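Side-chain contacts in pullulanase (Bacillus acidopullulyticus, PDB 2WAN), which hydrolyses alpha-1,6-glucosidic linkages in pullulan and at the branch points of starch-type polysaccharides, using an alpha-amylase-type catalytic barrel: residues Asp622-Leu627 against Leu674-Phe679; Lys634-Leu639 against Ile646-Glu651. One frame throughout, in Å; residues are numbered along the deposited sequence.

Interaction 1 of 2, residues Asp622-Leu627 against Leu674-Phe679; sequences DLMALL and LGIGVF
Met-624 reaches over to Ile-676, Gly-677 and Val-678 in the eight-stranded parallel barrel of the alpha-amylase-type catalytic domain. It starts from the loop that follows strand 618-621, while its partners lie at and beside strand 677-679; strand 647-650 stands between the two strands in the barrel. The backbones remain well apart, the nearest CA atoms, of Met-624 and Val-678, being 8.4 Å from each other, so the side chain of Met-624 bridges the gap and only 116 Å² is buried.

Apolar contact comes first. The methionine runs out extended, with CG trans to the backbone N (chi1 -173°), and then bends at chi3 (69°), which swings the methyl away from the line of the chain. Met-624 CE thereby comes 3.7 Å from Val-678 CG1, the two side chains meeting at about a right angle. On Ile-676 the touching atom is the terminal methyl: CD1 lies 3.9 Å from Met-624 CE and 4.1 Å from Met-624 SD, alongside the thioether. Met-632 of helix 629-642 packs on both Met-624 and Ile-676 and joins the cluster to that helix.

Within 622-627, the backbone bonds Leu-626 N to Leu-623 O (3.0 Å) and Leu-627 N to Met-624 O (2.8 Å) hold two overlapping turns, and Met-624 lies within them.

The remaining contact is packing of a methyl against a carbonyl oxygen. Gly-677, whose backbone pairs with Leu-648 and Gly-650, directs its carbonyl toward the methionine, and Met-624 CE rests 3.4 Å from Gly-677 O.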
# COMPACT_ATOMS: atom_id res chain seq x y z
N ASP A 622 0.32 3.42 -2.69
CA ASP A 622 1.22 2.59 -3.50
C ASP A 622 1.65 1.37 -2.67
O ASP A 622 1.95 1.51 -1.48
CB ASP A 622 2.45 3.42 -3.88
CG ASP A 622 3.36 2.70 -4.83
OD1 ASP A 622 2.97 2.52 -6.00
OD2 ASP A 622 4.48 2.33 -4.41
N LEU A 623 1.63 0.19 -3.28
CA LEU A 623 1.98 -1.08 -2.59
C LEU A 623 1.48 -1.11 -1.14
O LEU A 623 2.22 -1.40 -0.20
CB LEU A 623 3.50 -1.33 -2.67
CG LEU A 623 4.10 -1.35 -4.07
CD1 LEU A 623 5.61 -1.56 -4.03
CD2 LEU A 623 3.44 -2.42 -4.96
N MET A 624 0.18 -0.83 -0.98
CA MET A 624 -0.47 -0.75 0.32
C MET A 624 -0.30 -2.01 1.19
O MET A 624 -0.24 -1.92 2.44
CB MET A 624 -1.95 -0.44 0.12
CG MET A 624 -2.68 -0.17 1.45
SD MET A 624 -4.37 0.36 1.18
CE MET A 624 -5.12 -1.15 0.54
N ALA A 625 -0.22 -3.18 0.56
CA ALA A 625 0.00 -4.43 1.30
C ALA A 625 1.17 -4.28 2.28
O ALA A 625 1.08 -4.74 3.42
CB ALA A 625 0.26 -5.59 0.33
N LEU A 626 2.24 -3.62 1.83
CA LEU A 626 3.43 -3.39 2.66
C LEU A 626 3.21 -2.57 3.92
O LEU A 626 3.99 -2.67 4.88
CB LEU A 626 4.53 -2.73 1.83
CG LEU A 626 5.07 -3.51 0.63
CD1 LEU A 626 6.04 -2.64 -0.13
CD2 LEU A 626 5.76 -4.81 1.10
N LEU A 627 2.17 -1.73 3.93
CA LEU A 627 1.94 -0.87 5.11
C LEU A 627 1.37 -1.64 6.30
O LEU A 627 1.56 -1.23 7.45
CB LEU A 627 1.06 0.33 4.74
CG LEU A 627 1.64 1.20 3.61
CD1 LEU A 627 0.68 2.35 3.30
CD2 LEU A 627 3.06 1.75 3.96
N LEU A 674 -12.24 -2.55 7.28
CA LEU A 674 -11.27 -1.53 7.72
C LEU A 674 -11.58 -0.11 7.25
O LEU A 674 -10.96 0.86 7.72
CB LEU A 674 -9.84 -1.89 7.30
CG LEU A 674 -9.27 -3.19 7.89
CD1 LEU A 674 -7.78 -3.28 7.56
CD2 LEU A 674 -9.54 -3.29 9.41
N GLY A 675 -12.51 0.02 6.31
CA GLY A 675 -12.85 1.35 5.75
C GLY A 675 -11.89 1.78 4.65
O GLY A 675 -11.69 2.97 4.40
N ILE A 676 -11.30 0.78 3.99
CA ILE A 676 -10.36 1.00 2.89
C ILE A 676 -10.65 0.03 1.74
O ILE A 676 -11.25 -1.03 1.94
CB ILE A 676 -8.88 0.82 3.33
CG1 ILE A 676 -8.54 -0.68 3.52
CG2 ILE A 676 -8.53 1.70 4.58
CD1 ILE A 676 -7.07 -0.98 3.96
N GLY A 677 -10.23 0.41 0.54
CA GLY A 677 -10.42 -0.41 -0.66
C GLY A 677 -9.15 -0.93 -1.29
O GLY A 677 -8.05 -0.43 -1.01
N VAL A 678 -9.28 -1.96 -2.13
CA VAL A 678 -8.11 -2.51 -2.83
C VAL A 678 -8.37 -2.57 -4.33
O VAL A 678 -9.47 -2.87 -4.76
CB VAL A 678 -7.69 -3.92 -2.30
CG1 VAL A 678 -7.22 -3.81 -0.87
CG2 VAL A 678 -8.86 -4.94 -2.43
N PHE A 679 -7.34 -2.28 -5.12
CA PHE A 679 -7.43 -2.43 -6.56
C PHE A 679 -7.74 -3.88 -6.90
O PHE A 679 -7.11 -4.80 -6.37
CB PHE A 679 -6.13 -2.01 -7.24
CG PHE A 679 -6.00 -0.53 -7.39
CD1 PHE A 679 -6.71 0.13 -8.40
CD2 PHE A 679 -5.21 0.20 -6.52
CE1 PHE A 679 -6.63 1.53 -8.56
CE2 PHE A 679 -5.11 1.60 -6.68
CZ PHE A 679 -5.80 2.25 -7.70

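Interaction 2 of 2, residues Lys634-Leu639 against Ile646-Glu651; sequences KISNEL and IVLYGE
Leu-648 presses both of its methyls against helix 629-642. Leu-648 CD1 reaches the helix backbone itself, 3.5 Å from Ser-636 CA and 4.0 Å from Ser-636 CB, with the more distant Ile-635 CG2 at 4.3 Å. Leu-648 CD2 turns to the next helical turn and meets Leu-639 CD1 at 3.8 Å, so the forked end of the leucine is shared between two turns. Leu-648 CB already points at the helix, and chi1 -52° sets CG trans to the carbonyl carbon, beside the backbone N, which brings the fork onto Ser-636 and Leu-639. Two residues earlier, Ile-646 adds a second contact with Leu-639: its CD1 approaches Leu-639 O at 3.6 Å and Leu-639 CB at 4.2 Å, touching main chain as well as side chain.

Backbone geometry explains the pairing. The helix and strand axes pass 9.7 Å apart and run nearly antiparallel, at 165°, as expected where a helix returns along the outside of a beta/alpha barrel. Together with strand 618-621 they form a beta-alpha-beta unit, and the CA atoms of Ser-636 and Leu-639 lie nearest those of Leu-648 and Ile-646.

Farther out, Phe-619 of strand 618-621 touches both Leu-639 and Leu-648, while Val-611 of helix 597-614 packs on Ile-646. The hydroxyl of Ser-636 is engaged by Leu-674 O, which ties this helix face to the loop before strand 677-679.

No hydrogen bond spans the two segments, and all five touching residues are buried. Cohesion here therefore rests on van der Waals packing of aliphatic methyls against side chains and helix main chain, with the serine's polar end satisfied by a third element.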
# COMPACT_ATOMS: atom_id res chain seq x y z
N LYS A 634 -5.40 2.07 11.48
CA LYS A 634 -5.18 3.33 12.21
C LYS A 634 -5.30 4.55 11.32
O LYS A 634 -5.87 5.58 11.73
CB LYS A 634 -3.84 3.34 12.93
CG LYS A 634 -3.76 2.44 14.14
CD LYS A 634 -2.40 2.57 14.79
CE LYS A 634 -2.35 1.86 16.13
NZ LYS A 634 -0.98 2.00 16.70
N ILE A 635 -4.75 4.46 10.10
CA ILE A 635 -4.91 5.53 9.12
C ILE A 635 -6.39 5.79 8.88
O ILE A 635 -6.86 6.94 8.96
CB ILE A 635 -4.18 5.20 7.79
CG1 ILE A 635 -2.66 5.29 7.99
CG2 ILE A 635 -4.67 6.13 6.63
CD1 ILE A 635 -1.84 4.75 6.82
N SER A 636 -7.14 4.73 8.58
CA SER A 636 -8.58 4.86 8.32
C SER A 636 -9.31 5.47 9.52
O SER A 636 -10.07 6.43 9.37
CB SER A 636 -9.17 3.48 7.96
OG SER A 636 -10.57 3.58 7.76
N ASN A 637 -9.06 4.94 10.71
CA ASN A 637 -9.73 5.46 11.91
C ASN A 637 -9.43 6.93 12.20
O ASN A 637 -10.33 7.70 12.52
CB ASN A 637 -9.42 4.57 13.13
CG ASN A 637 -10.07 3.19 13.03
OD1 ASN A 637 -10.92 2.95 12.18
ND2 ASN A 637 -9.65 2.28 13.90
N GLU A 638 -8.16 7.33 12.08
CA GLU A 638 -7.78 8.72 12.34
C GLU A 638 -8.38 9.67 11.31
O GLU A 638 -8.97 10.70 11.66
CB GLU A 638 -6.26 8.90 12.37
CG GLU A 638 -5.61 8.30 13.62
CD GLU A 638 -4.18 8.77 13.84
OE1 GLU A 638 -3.69 9.67 13.12
OE2 GLU A 638 -3.55 8.20 14.76
N LEU A 639 -8.26 9.31 10.03
CA LEU A 639 -8.79 10.19 9.00
C LEU A 639 -10.32 10.24 8.99
O LEU A 639 -10.89 11.32 8.77
CB LEU A 639 -8.22 9.86 7.62
CG LEU A 639 -6.70 10.05 7.53
CD1 LEU A 639 -6.25 9.64 6.14
CD2 LEU A 639 -6.25 11.49 7.86
N ILE A 646 -13.76 10.65 3.81
CA ILE A 646 -12.43 10.49 3.19
C ILE A 646 -12.31 9.07 2.60
O ILE A 646 -12.70 8.09 3.24
CB ILE A 646 -11.29 10.82 4.19
CG1 ILE A 646 -11.27 12.34 4.43
CG2 ILE A 646 -9.93 10.37 3.64
CD1 ILE A 646 -10.29 12.83 5.53
N VAL A 647 -11.80 8.97 1.37
CA VAL A 647 -11.72 7.69 0.66
C VAL A 647 -10.28 7.22 0.61
O VAL A 647 -9.38 7.98 0.23
CB VAL A 647 -12.28 7.81 -0.77
CG1 VAL A 647 -12.18 6.46 -1.53
CG2 VAL A 647 -13.73 8.29 -0.73
N LEU A 648 -10.06 5.97 1.02
CA LEU A 648 -8.73 5.41 1.19
C LEU A 648 -8.65 4.06 0.50
O LEU A 648 -9.53 3.21 0.71
CB LEU A 648 -8.42 5.22 2.68
CG LEU A 648 -8.63 6.47 3.53
CD1 LEU A 648 -8.69 6.10 5.02
CD2 LEU A 648 -7.54 7.52 3.24
N TYR A 649 -7.62 3.85 -0.30
CA TYR A 649 -7.49 2.57 -1.03
C TYR A 649 -6.06 2.40 -1.53
O TYR A 649 -5.25 3.33 -1.43
CB TYR A 649 -8.50 2.50 -2.21
CG TYR A 649 -8.38 3.69 -3.11
CD1 TYR A 649 -9.02 4.91 -2.79
CD2 TYR A 649 -7.57 3.64 -4.25
CE1 TYR A 649 -8.87 6.04 -3.60
CE2 TYR A 649 -7.42 4.76 -5.07
CZ TYR A 649 -8.06 5.96 -4.74
OH TYR A 649 -7.90 7.07 -5.54
N GLY A 650 -5.74 1.21 -2.04
CA GLY A 650 -4.40 1.00 -2.57
C GLY A 650 -4.17 -0.37 -3.16
O GLY A 650 -5.10 -1.17 -3.24
N GLU A 651 -2.93 -0.63 -3.57
CA GLU A 651 -2.59 -1.90 -4.24
C GLU A 651 -2.40 -3.03 -3.23
O GLU A 651 -1.56 -2.93 -2.32
CB GLU A 651 -1.31 -1.75 -5.04
CG GLU A 651 -1.37 -0.69 -6.13
CD GLU A 651 -0.00 -0.47 -6.76
OE1 GLU A 651 0.97 -0.09 -6.04
OE2 GLU A 651 0.10 -0.66 -7.99

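Both interactions are buried parts of one barrel, their centres about 8 Å apart, and they meet through neighbouring strands 647-650 and 677-679. Interaction 2 is nested in the chain loop closed by interaction 1. It packs helix to strand on the barrel's outer layer, burying 209 Å² through branched aliphatic side chains. Interaction 1 is smaller: one methionine side chain spans from a post-strand loop to a strand two places along the barrel. Neither contact has a hydrogen bond across its own segments; polar ties instead run between the interactions, through the serine hydroxyl of interaction 2 and from Leu-623 N to Glu-651 OE1 (2.8 Å).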